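Local coordinates for ribonucleotide monophosphatase NagD (Escherichia coli, PDB 2C4N), which probably removes phosphate from a broad range of nucleotides and from other phosphorylated compounds, as a magnesium-dependent hydrolase of the HAD superfamily, at residues Val39-Ala53 with Asp62-Ala74. Residues are numbered along the deposited sequence; the frame is centred on the assembly and turned at random.
Sequences VLLTNYPSQTGQDLA and DVPDSVFYTSAMA. With PO4 (phosphate ion), chain D.
Strand 38-42, helix 49-58 and strand 68-70 form a beta-alpha-beta unit, in which L40 and F68 pair across neighbouring parallel strands. L40 N donates to V67 O (2.8 Å), and Y69 N returns a bond to L40 O (2.9 Å). T42 N then reaches Y69 O. On the face that carries L40 and F68, toward helix 49-58, L52 packs on one face of the F68 ring. Its CB sits 3.4 Å from the ring centroid, almost on its normal, a CH-pi contact. F68 CG is anti to its own carbonyl carbon (chi1 -64°), which turns the ring toward helix 49-58. L40 CD1 touches F68 CE2 obliquely (3.7 Å), and A53 N approaches F68 CE1. With an alanine at F68, L52 CB would probably lose its aromatic face and a gap would be likely to open between helix 49-58 and the strands. Beyond the strands, S71 OG donates to N43 O (2.6 Å) from above the carbonyl plane, and T70 OG1 caps helix 71-80 by accepting from M73 N (3.2 Å). N43 N donates to a phosphate oxygen, O2 (3.0 Å). K176 NZ and D11 N bind the same ion. T42 and N43 probably bind substrate, and their position at the C-terminal end of strand 38-42 is characteristic of the active site of the Rossmann-like HAD fold.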
# COMPACT_ATOMS: atom_id res chain seq x y z
N VAL A 39 -12.14 -31.28 -11.88
CA VAL A 39 -11.46 -30.18 -12.53
C VAL A 39 -10.09 -30.02 -11.87
O VAL A 39 -10.00 -29.93 -10.65
CB VAL A 39 -12.24 -28.85 -12.38
CG1 VAL A 39 -11.37 -27.68 -12.80
CG2 VAL A 39 -13.50 -28.89 -13.22
N LEU A 40 -9.04 -30.04 -12.69
CA LEU A 40 -7.69 -29.86 -12.18
C LEU A 40 -7.36 -28.40 -12.50
O LEU A 40 -7.21 -28.01 -13.65
CB LEU A 40 -6.72 -30.82 -12.88
CG LEU A 40 -7.06 -32.30 -12.65
CD1 LEU A 40 -5.92 -33.16 -13.19
CD2 LEU A 40 -7.27 -32.57 -11.16
N LEU A 41 -7.28 -27.61 -11.44
CA LEU A 41 -7.06 -26.18 -11.55
C LEU A 41 -5.64 -25.67 -11.35
O LEU A 41 -4.89 -26.19 -10.52
CB LEU A 41 -7.98 -25.48 -10.53
CG LEU A 41 -7.99 -23.96 -10.45
CD1 LEU A 41 -8.78 -23.40 -11.63
CD2 LEU A 41 -8.61 -23.52 -9.13
N THR A 42 -5.28 -24.67 -12.13
CA THR A 42 -3.98 -24.03 -11.98
C THR A 42 -4.13 -22.55 -12.29
O THR A 42 -4.84 -22.17 -13.22
CB THR A 42 -2.88 -24.62 -12.89
OG1 THR A 42 -1.67 -23.88 -12.69
CG2 THR A 42 -3.28 -24.55 -14.36
N ASN A 43 -3.47 -21.72 -11.50
CA ASN A 43 -3.53 -20.28 -11.67
C ASN A 43 -2.68 -19.79 -12.83
O ASN A 43 -2.82 -18.65 -13.25
CB ASN A 43 -3.08 -19.59 -10.39
CG ASN A 43 -4.15 -18.72 -9.80
OD1 ASN A 43 -5.34 -19.04 -9.90
ND2 ASN A 43 -3.76 -17.64 -9.14
N TYR A 44 -1.80 -20.65 -13.34
CA TYR A 44 -0.94 -20.23 -14.43
C TYR A 44 -1.58 -20.43 -15.80
O TYR A 44 -2.25 -21.42 -16.05
CB TYR A 44 0.44 -20.91 -14.29
CG TYR A 44 1.14 -20.41 -13.03
CD1 TYR A 44 0.94 -21.03 -11.79
CD2 TYR A 44 1.93 -19.25 -13.05
CE1 TYR A 44 1.49 -20.52 -10.62
CE2 TYR A 44 2.49 -18.73 -11.88
CZ TYR A 44 2.27 -19.37 -10.67
OH TYR A 44 2.82 -18.85 -9.51
N PRO A 45 -1.40 -19.44 -16.68
CA PRO A 45 -1.94 -19.40 -18.04
C PRO A 45 -1.12 -19.90 -19.21
O PRO A 45 -1.58 -19.84 -20.34
CB PRO A 45 -2.24 -17.93 -18.21
CG PRO A 45 -0.99 -17.31 -17.57
CD PRO A 45 -0.80 -18.15 -16.32
N SER A 46 0.09 -20.39 -18.95
CA SER A 46 0.97 -20.81 -20.04
C SER A 46 0.67 -22.13 -20.75
O SER A 46 0.97 -22.27 -21.94
CB SER A 46 2.42 -20.84 -19.56
OG SER A 46 2.84 -19.57 -19.08
N GLN A 47 0.08 -23.10 -20.06
CA GLN A 47 -0.15 -24.39 -20.70
C GLN A 47 -1.56 -24.67 -21.19
O GLN A 47 -2.53 -24.21 -20.60
CB GLN A 47 0.29 -25.50 -19.75
CG GLN A 47 1.75 -25.41 -19.33
CD GLN A 47 2.21 -26.58 -18.47
OE1 GLN A 47 1.87 -26.68 -17.29
NE2 GLN A 47 2.99 -27.48 -19.07
N THR A 48 -1.66 -25.42 -22.29
CA THR A 48 -2.96 -25.80 -22.84
C THR A 48 -3.35 -27.07 -22.10
O THR A 48 -2.53 -27.66 -21.40
CB THR A 48 -2.87 -26.15 -24.34
OG1 THR A 48 -1.99 -27.28 -24.49
CG2 THR A 48 -2.33 -24.98 -25.14
N GLY A 49 -4.60 -27.50 -22.26
CA GLY A 49 -5.03 -28.72 -21.61
C GLY A 49 -4.16 -29.89 -22.05
O GLY A 49 -3.79 -30.73 -21.23
N GLN A 50 -3.80 -29.92 -23.32
CA GLN A 50 -2.99 -31.01 -23.83
C GLN A 50 -1.60 -30.97 -23.26
O GLN A 50 -1.04 -31.99 -22.95
CB GLN A 50 -2.97 -31.04 -25.36
CG GLN A 50 -2.39 -32.30 -25.99
CD GLN A 50 -3.19 -33.57 -25.66
OE1 GLN A 50 -4.25 -33.81 -26.23
NE2 GLN A 50 -2.67 -34.37 -24.75
N ASP A 51 -1.05 -29.78 -23.11
CA ASP A 51 0.29 -29.63 -22.53
C ASP A 51 0.27 -30.22 -21.12
O ASP A 51 1.18 -30.94 -20.72
CB ASP A 51 0.70 -28.16 -22.41
CG ASP A 51 0.98 -27.51 -23.75
OD1 ASP A 51 1.41 -28.21 -24.69
OD2 ASP A 51 0.79 -26.27 -23.84
N LEU A 52 -0.77 -29.88 -20.37
CA LEU A 52 -0.90 -30.36 -19.00
C LEU A 52 -1.07 -31.87 -18.95
O LEU A 52 -0.49 -32.53 -18.09
CB LEU A 52 -2.07 -29.66 -18.31
CG LEU A 52 -1.75 -28.20 -17.93
CD1 LEU A 52 -3.03 -27.46 -17.58
CD2 LEU A 52 -0.77 -28.19 -16.77
N ALA A 53 -1.87 -32.41 -19.86
CA ALA A 53 -2.08 -33.86 -19.89
C ALA A 53 -0.76 -34.56 -20.21
O ALA A 53 -0.45 -35.60 -19.65
CB ALA A 53 -3.14 -34.21 -20.94
N ASP A 62 -2.15 -40.46 -15.65
CA ASP A 62 -2.99 -40.37 -16.84
C ASP A 62 -4.39 -39.81 -16.61
O ASP A 62 -5.20 -40.41 -15.89
CB ASP A 62 -3.11 -41.73 -17.52
CG ASP A 62 -1.77 -42.30 -17.93
OD1 ASP A 62 -0.88 -41.51 -18.33
OD2 ASP A 62 -1.60 -43.53 -17.88
N VAL A 63 -4.68 -38.67 -17.23
CA VAL A 63 -5.98 -38.03 -17.14
C VAL A 63 -6.31 -37.38 -18.48
O VAL A 63 -5.42 -37.12 -19.28
CB VAL A 63 -6.01 -36.94 -16.03
CG1 VAL A 63 -5.85 -37.57 -14.66
CG2 VAL A 63 -4.92 -35.91 -16.28
N PRO A 64 -7.60 -37.14 -18.74
CA PRO A 64 -8.07 -36.52 -19.99
C PRO A 64 -7.70 -35.03 -20.07
O PRO A 64 -7.55 -34.38 -19.04
CB PRO A 64 -9.58 -36.72 -19.93
CG PRO A 64 -9.75 -37.89 -18.99
CD PRO A 64 -8.73 -37.61 -17.94
N ASP A 65 -7.56 -34.52 -21.29
CA ASP A 65 -7.25 -33.10 -21.52
C ASP A 65 -8.35 -32.23 -20.92
O ASP A 65 -8.10 -31.14 -20.40
CB ASP A 65 -7.23 -32.79 -23.02
CG ASP A 65 -6.01 -33.30 -23.72
OD1 ASP A 65 -5.33 -34.20 -23.17
OD2 ASP A 65 -5.73 -32.82 -24.83
N SER A 66 -9.57 -32.74 -21.03
CA SER A 66 -10.77 -32.05 -20.59
C SER A 66 -10.88 -31.67 -19.12
O SER A 66 -11.66 -30.77 -18.78
CB SER A 66 -12.00 -32.87 -20.97
OG SER A 66 -12.03 -34.10 -20.26
N VAL A 67 -10.15 -32.35 -18.24
CA VAL A 67 -10.27 -32.02 -16.83
C VAL A 67 -9.51 -30.77 -16.42
O VAL A 67 -9.83 -30.17 -15.40
CB VAL A 67 -9.81 -33.20 -15.91
CG1 VAL A 67 -10.66 -34.42 -16.18
CG2 VAL A 67 -8.33 -33.50 -16.12
N PHE A 68 -8.53 -30.35 -17.22
CA PHE A 68 -7.75 -29.16 -16.86
C PHE A 68 -8.47 -27.83 -17.06
O PHE A 68 -9.22 -27.65 -18.02
CB PHE A 68 -6.42 -29.14 -17.63
CG PHE A 68 -5.51 -30.27 -17.28
CD1 PHE A 68 -5.47 -31.42 -18.07
CD2 PHE A 68 -4.75 -30.22 -16.12
CE1 PHE A 68 -4.67 -32.50 -17.70
CE2 PHE A 68 -3.95 -31.29 -15.75
CZ PHE A 68 -3.92 -32.44 -16.54
N TYR A 69 -8.23 -26.91 -16.14
CA TYR A 69 -8.81 -25.58 -16.22
C TYR A 69 -7.75 -24.61 -15.72
O TYR A 69 -7.36 -24.66 -14.55
CB TYR A 69 -10.08 -25.49 -15.36
CG TYR A 69 -10.99 -24.35 -15.74
CD1 TYR A 69 -11.45 -24.21 -17.05
CD2 TYR A 69 -11.41 -23.41 -14.79
CE1 TYR A 69 -12.30 -23.16 -17.41
CE2 TYR A 69 -12.26 -22.36 -15.14
CZ TYR A 69 -12.70 -22.24 -16.45
OH TYR A 69 -13.54 -21.20 -16.81
N THR A 70 -7.28 -23.74 -16.60
CA THR A 70 -6.25 -22.77 -16.25
C THR A 70 -6.84 -21.37 -16.19
O THR A 70 -7.97 -21.14 -16.61
CB THR A 70 -5.13 -22.74 -17.30
OG1 THR A 70 -5.63 -22.12 -18.49
CG2 THR A 70 -4.68 -24.16 -17.64
N SER A 71 -6.05 -20.43 -15.67
CA SER A 71 -6.51 -19.05 -15.58
C SER A 71 -6.69 -18.45 -16.97
O SER A 71 -7.38 -17.45 -17.12
CB SER A 71 -5.51 -18.20 -14.78
OG SER A 71 -4.23 -18.22 -15.37
N ALA A 72 -6.08 -19.07 -17.98
CA ALA A 72 -6.21 -18.57 -19.35
C ALA A 72 -7.58 -18.97 -19.89
O ALA A 72 -8.27 -18.18 -20.52
CB ALA A 72 -5.10 -19.14 -20.25
N MET A 73 -7.97 -20.21 -19.62
CA MET A 73 -9.27 -20.71 -20.03
C MET A 73 -10.36 -19.94 -19.30
O MET A 73 -11.36 -19.55 -19.90
CB MET A 73 -9.38 -22.20 -19.70
CG MET A 73 -8.35 -23.06 -20.41
SD MET A 73 -8.43 -24.77 -19.87
CE MET A 73 -7.07 -25.51 -20.77
N ALA A 74 -10.15 -19.72 -18.01
CA ALA A 74 -11.10 -18.98 -17.18
C ALA A 74 -11.25 -17.55 -17.67
O ALA A 74 -12.35 -17.00 -17.68
CB ALA A 74 -10.65 -19.00 -15.72
P PO4 D . -1.15 -23.70 -8.98
O1 PO4 D . -1.58 -24.91 -9.72
O2 PO4 D . -2.27 -22.73 -8.92
O3 PO4 D . -0.74 -24.07 -7.62
O4 PO4 D . 0.01 -23.08 -9.69
O HOH W 1 -4.54 -22.69 -20.77
O HOH W 2 -2.28 -37.40 -18.42